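Side-chain contacts in arabinofuranosidase (Bifidobacterium longum, PDB 2Y2W), which hydrolyses terminal alpha-(1->5)-linked L-arabinofuranosyl bonds in plant cell-wall arabinans and is also active on wheat arabinoxylan: residues Pro132-Leu137 with Glu143-Gly148; Asp347-Gln352 with His374-Ile379. All coordinates share one frame; numbering follows the deposited sequence.

Interaction 1. Residues Pro132-Leu137 with Glu143-Gly148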
# COMPACT_ATOMS: atom_id res chain seq x y z
N PRO D 132 -22.62 -6.61 9.60
CA PRO D 132 -21.74 -7.55 10.29
C PRO D 132 -21.26 -7.04 11.65
O PRO D 132 -21.12 -5.82 11.84
CB PRO D 132 -20.56 -7.70 9.33
CG PRO D 132 -20.52 -6.41 8.60
CD PRO D 132 -21.95 -5.98 8.45
N MET D 133 -21.01 -7.96 12.57
CA MET D 133 -20.46 -7.60 13.87
C MET D 133 -18.94 -7.68 13.79
O MET D 133 -18.37 -8.68 13.35
CB MET D 133 -21.03 -8.51 14.96
CG MET D 133 -21.47 -7.73 16.19
SD MET D 133 -22.94 -8.40 17.00
CE MET D 133 -22.20 -9.34 18.33
N ARG D 134 -18.28 -6.60 14.21
CA ARG D 134 -16.85 -6.41 13.95
C ARG D 134 -16.04 -6.12 15.21
O ARG D 134 -16.58 -5.75 16.25
CB ARG D 134 -16.65 -5.28 12.94
CG ARG D 134 -17.15 -5.58 11.53
CD ARG D 134 -16.13 -6.34 10.70
NE ARG D 134 -16.53 -6.41 9.31
CZ ARG D 134 -16.83 -7.54 8.66
NH1 ARG D 134 -16.76 -8.71 9.28
NH2 ARG D 134 -17.20 -7.49 7.39
N ARG D 135 -14.72 -6.31 15.09
CA ARG D 135 -13.78 -5.97 16.14
C ARG D 135 -13.32 -4.54 15.98
O ARG D 135 -13.16 -4.05 14.86
CB ARG D 135 -12.53 -6.86 16.04
CG ARG D 135 -12.62 -8.22 16.67
CD ARG D 135 -11.30 -8.94 16.49
NE ARG D 135 -11.13 -10.05 17.42
CZ ARG D 135 -10.04 -10.80 17.52
NH1 ARG D 135 -8.99 -10.57 16.74
NH2 ARG D 135 -10.00 -11.79 18.41
N ASP D 136 -13.09 -3.86 17.10
CA ASP D 136 -12.32 -2.63 17.10
C ASP D 136 -11.03 -2.86 17.87
O ASP D 136 -11.06 -3.14 19.07
CB ASP D 136 -13.10 -1.46 17.71
CG ASP D 136 -12.22 -0.24 17.94
OD1 ASP D 136 -11.48 0.15 17.00
OD2 ASP D 136 -12.25 0.32 19.05
N LEU D 137 -9.90 -2.75 17.17
CA LEU D 137 -8.59 -2.95 17.78
C LEU D 137 -8.20 -1.84 18.75
O LEU D 137 -7.60 -2.11 19.79
CB LEU D 137 -7.51 -3.10 16.70
CG LEU D 137 -7.11 -4.50 16.24
CD1 LEU D 137 -8.28 -5.28 15.63
CD2 LEU D 137 -5.96 -4.40 15.25
N GLU D 143 -18.03 -4.36 17.93
CA GLU D 143 -18.90 -3.33 17.39
C GLU D 143 -20.04 -3.95 16.57
O GLU D 143 -19.80 -4.67 15.59
CB GLU D 143 -18.07 -2.35 16.55
CG GLU D 143 -18.85 -1.44 15.62
CD GLU D 143 -19.43 -0.22 16.31
OE1 GLU D 143 -18.83 0.28 17.28
OE2 GLU D 143 -20.50 0.25 15.87
N THR D 144 -21.27 -3.65 16.97
CA THR D 144 -22.46 -4.20 16.31
C THR D 144 -22.79 -3.48 15.01
O THR D 144 -23.48 -4.03 14.15
CB THR D 144 -23.70 -4.13 17.23
OG1 THR D 144 -23.94 -2.76 17.60
CG2 THR D 144 -23.48 -4.96 18.48
N ASN D 145 -22.29 -2.25 14.89
CA ASN D 145 -22.52 -1.39 13.72
C ASN D 145 -23.97 -0.94 13.54
O ASN D 145 -24.39 -0.60 12.44
CB ASN D 145 -21.97 -2.03 12.43
CG ASN D 145 -20.45 -2.03 12.39
OD1 ASN D 145 -19.81 -0.98 12.38
ND2 ASN D 145 -19.86 -3.22 12.35
N GLU D 146 -24.73 -0.94 14.64
CA GLU D 146 -26.09 -0.39 14.65
C GLU D 146 -26.07 1.09 14.28
O GLU D 146 -27.03 1.61 13.71
CB GLU D 146 -26.75 -0.60 16.01
CG GLU D 146 -27.08 -2.05 16.33
CD GLU D 146 -27.38 -2.28 17.80
OE1 GLU D 146 -28.19 -1.51 18.38
OE2 GLU D 146 -26.82 -3.23 18.39
N MET D 147 -24.97 1.76 14.60
CA MET D 147 -24.73 3.12 14.14
C MET D 147 -23.66 3.16 13.04
O MET D 147 -22.62 2.52 13.14
CB MET D 147 -24.32 4.02 15.31
CG MET D 147 -25.48 4.50 16.16
SD MET D 147 -26.38 5.89 15.44
CE MET D 147 -25.11 7.16 15.42
N GLY D 148 -23.97 3.92 11.99
CA GLY D 148 -23.06 4.15 10.88
C GLY D 148 -23.35 5.52 10.30
O GLY D 148 -24.07 6.31 10.90

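Interaction 2. Residues Asp347-Gln352 with His374-Ile379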
# COMPACT_ATOMS: atom_id res chain seq x y z
N ASP D 347 -3.73 8.74 32.39
CA ASP D 347 -2.99 7.77 33.19
C ASP D 347 -3.79 6.49 33.47
O ASP D 347 -3.20 5.41 33.60
CB ASP D 347 -2.49 8.39 34.50
CG ASP D 347 -3.58 9.09 35.29
OD1 ASP D 347 -4.59 9.52 34.69
OD2 ASP D 347 -3.42 9.23 36.52
N LYS D 348 -5.11 6.62 33.53
CA LYS D 348 -6.02 5.48 33.70
C LYS D 348 -5.97 4.54 32.48
O LYS D 348 -6.00 3.32 32.63
CB LYS D 348 -7.46 5.96 33.94
CG LYS D 348 -7.78 6.42 35.37
CD LYS D 348 -7.15 7.77 35.71
CE LYS D 348 -7.71 8.36 37.00
NZ LYS D 348 -8.94 9.17 36.75
N TRP D 349 -5.90 5.12 31.29
CA TRP D 349 -5.79 4.35 30.05
C TRP D 349 -4.36 3.83 29.85
O TRP D 349 -4.16 2.73 29.33
CB TRP D 349 -6.26 5.17 28.85
CG TRP D 349 -6.05 4.49 27.52
CD1 TRP D 349 -5.19 4.87 26.53
CD2 TRP D 349 -6.73 3.32 27.04
NE1 TRP D 349 -5.28 4.00 25.47
CE2 TRP D 349 -6.21 3.04 25.75
CE3 TRP D 349 -7.71 2.48 27.57
CZ2 TRP D 349 -6.65 1.96 24.98
CZ3 TRP D 349 -8.15 1.39 26.80
CH2 TRP D 349 -7.62 1.14 25.53
N ASN D 350 -3.37 4.63 30.26
CA ASN D 350 -1.96 4.24 30.19
C ASN D 350 -1.62 3.03 31.07
O ASN D 350 -0.77 2.21 30.69
CB ASN D 350 -1.05 5.42 30.54
CG ASN D 350 -0.85 6.37 29.37
OD1 ASN D 350 -0.77 5.95 28.21
ND2 ASN D 350 -0.76 7.66 29.67
N GLU D 351 -2.27 2.93 32.23
CA GLU D 351 -2.09 1.78 33.12
C GLU D 351 -2.82 0.54 32.60
O GLU D 351 -2.41 -0.59 32.88
CB GLU D 351 -2.52 2.12 34.56
CG GLU D 351 -4.02 2.33 34.77
CD GLU D 351 -4.38 2.87 36.14
OE1 GLU D 351 -3.62 3.72 36.68
OE2 GLU D 351 -5.43 2.47 36.69
N GLN D 352 -3.90 0.75 31.85
CA GLN D 352 -4.65 -0.34 31.23
C GLN D 352 -3.85 -0.99 30.10
O GLN D 352 -3.86 -2.21 29.96
CB GLN D 352 -6.00 0.17 30.71
N HIS D 374 -17.81 0.88 29.97
CA HIS D 374 -17.52 2.18 30.57
C HIS D 374 -16.03 2.49 30.45
O HIS D 374 -15.22 2.03 31.25
CB HIS D 374 -17.98 2.22 32.03
CG HIS D 374 -19.47 2.14 32.19
ND1 HIS D 374 -20.24 3.24 32.49
CD2 HIS D 374 -20.32 1.10 32.09
CE1 HIS D 374 -21.51 2.88 32.57
NE2 HIS D 374 -21.59 1.58 32.33
N LEU D 375 -15.69 3.27 29.42
CA LEU D 375 -14.30 3.65 29.15
C LEU D 375 -14.15 5.16 29.10
O LEU D 375 -14.98 5.85 28.52
CB LEU D 375 -13.83 3.06 27.81
CG LEU D 375 -13.67 1.54 27.66
CD1 LEU D 375 -13.51 1.18 26.19
CD2 LEU D 375 -12.48 1.01 28.47
N LEU D 376 -13.08 5.65 29.73
CA LEU D 376 -12.73 7.08 29.71
C LEU D 376 -13.84 7.98 30.25
O LEU D 376 -14.03 9.10 29.75
CB LEU D 376 -12.31 7.52 28.30
CG LEU D 376 -10.87 7.34 27.82
CD1 LEU D 376 -10.46 5.87 27.70
CD2 LEU D 376 -10.69 8.05 26.49
N GLU D 377 -14.56 7.51 31.26
CA GLU D 377 -15.67 8.27 31.83
C GLU D 377 -15.23 9.15 32.99
O GLU D 377 -15.64 8.96 34.13
CB GLU D 377 -16.82 7.34 32.23
CG GLU D 377 -17.56 6.72 31.05
CD GLU D 377 -18.87 6.04 31.45
OE1 GLU D 377 -19.22 6.05 32.65
OE2 GLU D 377 -19.54 5.50 30.54
N ASP D 378 -14.37 10.13 32.68
CA ASP D 378 -13.82 11.03 33.68
C ASP D 378 -14.90 11.90 34.31
O ASP D 378 -15.75 12.45 33.61
CB ASP D 378 -12.72 11.90 33.07
CG ASP D 378 -11.43 11.13 32.81
OD1 ASP D 378 -11.26 10.02 33.36
OD2 ASP D 378 -10.58 11.65 32.05
N ILE D 379 -14.85 12.00 35.63
CA ILE D 379 -15.81 12.81 36.39
C ILE D 379 -15.12 14.13 36.73
O ILE D 379 -14.18 14.17 37.52
CB ILE D 379 -16.30 12.08 37.67
CG1 ILE D 379 -16.48 10.57 37.43
CG2 ILE D 379 -17.60 12.68 38.18
CD1 ILE D 379 -17.68 10.19 36.56

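Interaction 1. Residues Pro132-Leu137 with Glu143-Gly148
Arg134 and Glu143 form an antiparallel hydrogen-bonded pair at the open end of a beta-hairpin. Arg134 N reaches Glu143 O at 2.8 Å, and Glu143 N returns a nearly straight bond (179°) to Arg134 O. One step further out, the Asn145 side chain extends the pairing: ND2 donates to Pro132 O at 2.9 Å, with that oxygen close to the amide plane. Asn145 CG lies anti to its carbonyl carbon (chi1 -71°), which carries the amide across to Pro132, and ND2 also packs on Arg134 CG at 3.7 Å. With the amide cut back to an alanine, Pro132 O is likely to lose this donor, and the approach to strand 134-136 its tie to the loop after Glu143. Between the two segments, the looser side is formed by partly exposed Met133 and Thr144, whose side chains run alongside each other with SD 3.8 Å from CG2, a van der Waals contact alone. The Arg134 guanidinium leads away to a salt bridge with Asp123, one face lying over Pro132 CB. The Glu143 carboxylate is held by His70 and by Tyr76 of helix 75-79; Met133 O is hydrogen-bonded to Thr190 OG1 of the second subunit, and Gly148 occupies the N-cap position of helix 149-159.

Interaction 2. Residues Asp347-Gln352 with His374-Ile379
Trp349 and Leu376 supply the apolar part of this contact. Their closest atoms, CE3 of Trp349 and CD1 of Leu376, are 4.4 Å apart, and the methyl approaches the indole obliquely. The Trp349 side chain has CG anti to the backbone N (chi1 175°), which swings the six-membered ring out from helix 347-357 toward the loop. The backbones stay well separated, with the CA atoms of Trp349 and Leu376 7.5 Å apart, and only 137 Å² is buried in all, so this is a light contact made through side-chain ends.

The charged part pairs Lys348 with Asp378. NZ of Lys348 stands 4.2 Å from OD1 of Asp378, beyond salt-bridge range, and the two side chains cross at a slant; any attraction is therefore probably long-range. The firmer partner of Asp378 is elsewhere, since OD2 accepts a hydrogen bond from Tyr345 N just before the helix.

Both segments follow the seventh strand, 335-341, of the (beta/alpha)8, or TIM, barrel of this family 51 enzyme, within the excursion that precedes helix 382-397 and the eighth strand, 402-408. This places them beside the substrate-recognition positions inferred from relatives: Asp378 packs on Trp344, and the side chain of Leu376 is about 6 Å from that of Gln409.

No hydrogen bond crosses between the segments; the side-chain bond within them joins His374 and Glu377. His374 ND1 donates to Glu377 OE1 at 3.0 Å and 173°; the oxygen lies in the imidazole plane, whereas the donor stands 39° out of the carboxylate plane. Glu377 is the centre of an inverse gamma turn, with a weak bond from Asp378 N to Leu376 O. Beyond the two segments, His374 NE2 bonds to Glu421 and Glu377 OE2 forms a salt bridge with Arg73.

Overall arrangement
Interaction 1 has buried Glu143 and Asn145 and no exposed residue among those that touch; in interaction 2 Asp378 is buried but Lys348 is exposed. They hold different elements: the former pairs the open end of the hairpin of 134-136 and 141-143, the latter sets helix 347-357 against a loop. Residues 132-137 and 143-148 are joined mainly by hydrogen bonds and bury 269 Å², about twice the area of interaction 2, which relies on apolar and long-range charge contacts. Interaction 1 also borders a second subunit, whereas no other chain touches interaction 2. Their centres are 22 Å apart and their nearest atoms about 7 Å; Trp139, in the turn of the hairpin, spans the interval by meeting the ring of Trp349.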